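Local atomic coordinates of prefoldin beta subunit 2 (Thermococcus sp., PDB entry 3AEI), a protein that probably serves as a beta-type subunit of prefoldin, the co-chaperone that captures unfolded proteins and passes them to a group II chaperonin. Residues L23-M27 and Y73-I77. Sequence-based numbering, arbitrary orientation.
Sequences LELKM and YKREI
The ring of Tyr73 lies against helix 2-37, with the carbonyl oxygen of Leu23 over one face, 4.3 Å above the plane and displaced toward the rim. Met27 and Lys26 meet the ring obliquely through their CB atoms, Met27 at CD2 and Lys26 farther out at CE2 and CZ. Beside CD1 and CE1 sits a methyl of Leu23, its CD2 3.8 Å from Tyr73 CD1. Tyr73 therefore fits among Leu23, Lys26 and Met27, and its phenol end crosses the aliphatic chain of Lys26 at about a right angle, with OH 3.3 Å from Lys26 CD. An alanine in place of Tyr73 would remove the whole ring and would probably open a gap between the helices, leaving Leu23 CD2 and the Lys26 methylenes without their apolar partner.

One turn on, Ile77 points at the first helix. With CG1 anti to its carbonyl carbon (chi1 -70°), Ile77 sends CD1 between neighbouring side chains: it lies 3.5 Å from Glu24 CG and 3.9 Å from Met27 SD. Its CG1 rests on Leu23 CB at 3.8 Å. The methylenes of Glu24 do most of this packing, while OE1 is held in a salt bridge with Arg20 and OE2 lies near Ile77 CG2. The outer methyl of Leu23, CD1, reaches Glu76 CB at 3.6 Å, while the sulfur of Met27 also touches Lys74 CG.

Leu23 and Met27 on one helix, Tyr73 and Ile77 on the other, are each spaced by four residues, and the axes of 23-27 and 73-77 run at 158° to one another and come within 9.7 Å. Leu30 and Leu80 continue the apolar seam beyond both ends, as expected of the antiparallel two-helix coiled coil that forms a prefoldin tentacle.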
# COMPACT_ATOMS: atom_id res chain seq x y z
N LEU A 23 -0.76 -8.51 -10.83
CA LEU A 23 -2.04 -8.46 -11.54
C LEU A 23 -2.85 -9.72 -11.29
O LEU A 23 -4.07 -9.64 -11.10
CB LEU A 23 -1.79 -8.31 -13.05
CG LEU A 23 -1.04 -7.07 -13.48
CD1 LEU A 23 -0.88 -7.15 -15.00
CD2 LEU A 23 -1.81 -5.82 -13.08
N GLU A 24 -2.22 -10.90 -11.27
CA GLU A 24 -3.00 -12.12 -11.04
C GLU A 24 -3.63 -12.08 -9.63
O GLU A 24 -4.75 -12.57 -9.43
CB GLU A 24 -2.11 -13.36 -11.18
CG GLU A 24 -1.62 -13.54 -12.57
CD GLU A 24 -0.79 -14.80 -12.76
OE1 GLU A 24 0.08 -15.06 -11.91
OE2 GLU A 24 -1.01 -15.51 -13.78
N LEU A 25 -2.91 -11.51 -8.65
CA LEU A 25 -3.46 -11.46 -7.31
C LEU A 25 -4.76 -10.63 -7.28
O LEU A 25 -5.76 -11.04 -6.70
CB LEU A 25 -2.44 -10.87 -6.29
CG LEU A 25 -3.03 -10.57 -4.90
CD1 LEU A 25 -3.50 -11.84 -4.19
CD2 LEU A 25 -1.99 -9.85 -4.10
N LYS A 26 -4.71 -9.48 -7.91
CA LYS A 26 -5.87 -8.60 -7.92
C LYS A 26 -6.96 -9.28 -8.70
O LYS A 26 -8.12 -9.24 -8.31
CB LYS A 26 -5.52 -7.26 -8.55
CG LYS A 26 -4.55 -6.41 -7.74
CD LYS A 26 -4.33 -5.11 -8.51
CE LYS A 26 -3.24 -4.28 -7.89
NZ LYS A 26 -1.89 -4.79 -8.24
N MET A 27 -6.60 -9.94 -9.78
CA MET A 27 -7.63 -10.60 -10.57
C MET A 27 -8.35 -11.71 -9.77
O MET A 27 -9.59 -11.80 -9.77
CB MET A 27 -7.04 -11.13 -11.88
CG MET A 27 -8.10 -11.72 -12.79
SD MET A 27 -7.30 -12.29 -14.29
CE MET A 27 -6.60 -13.81 -13.74
N TYR A 73 -7.12 -7.25 -16.77
CA TYR A 73 -6.01 -8.00 -16.19
C TYR A 73 -5.63 -9.23 -17.03
O TYR A 73 -4.45 -9.49 -17.25
CB TYR A 73 -6.31 -8.43 -14.74
CG TYR A 73 -6.45 -7.30 -13.75
CD1 TYR A 73 -5.53 -6.27 -13.71
CD2 TYR A 73 -7.46 -7.32 -12.79
CE1 TYR A 73 -5.59 -5.28 -12.73
CE2 TYR A 73 -7.54 -6.33 -11.81
CZ TYR A 73 -6.60 -5.32 -11.79
OH TYR A 73 -6.62 -4.37 -10.80
N LYS A 74 -6.61 -9.99 -17.49
CA LYS A 74 -6.31 -11.17 -18.30
C LYS A 74 -5.44 -10.80 -19.50
O LYS A 74 -4.48 -11.50 -19.80
CB LYS A 74 -7.58 -11.85 -18.80
CG LYS A 74 -8.13 -12.90 -17.86
CD LYS A 74 -9.26 -13.67 -18.50
CE LYS A 74 -8.85 -14.20 -19.87
NZ LYS A 74 -9.81 -15.18 -20.42
N ARG A 75 -5.78 -9.71 -20.17
CA ARG A 75 -5.04 -9.24 -21.32
C ARG A 75 -3.61 -8.84 -20.96
O ARG A 75 -2.65 -9.21 -21.64
CB ARG A 75 -5.77 -8.04 -21.95
CG ARG A 75 -5.13 -7.49 -23.21
CD ARG A 75 -6.01 -6.41 -23.83
NE ARG A 75 -7.36 -6.90 -24.08
CZ ARG A 75 -7.66 -7.87 -24.94
NH1 ARG A 75 -8.92 -8.25 -25.10
NH2 ARG A 75 -6.70 -8.47 -25.64
N GLU A 76 -3.46 -8.07 -19.89
CA GLU A 76 -2.14 -7.63 -19.46
C GLU A 76 -1.29 -8.84 -19.04
O GLU A 76 -0.11 -8.91 -19.38
CB GLU A 76 -2.27 -6.61 -18.33
CG GLU A 76 -2.86 -5.31 -18.82
CD GLU A 76 -3.23 -4.34 -17.71
OE1 GLU A 76 -3.45 -4.78 -16.56
OE2 GLU A 76 -3.31 -3.12 -18.02
N ILE A 77 -1.92 -9.79 -18.35
CA ILE A 77 -1.24 -11.00 -17.89
C ILE A 77 -0.82 -11.85 -19.09
O ILE A 77 0.29 -12.39 -19.12
CB ILE A 77 -2.15 -11.82 -16.95
CG1 ILE A 77 -2.31 -11.06 -15.61
CG2 ILE A 77 -1.60 -13.26 -16.80
CD1 ILE A 77 -3.51 -11.50 -14.75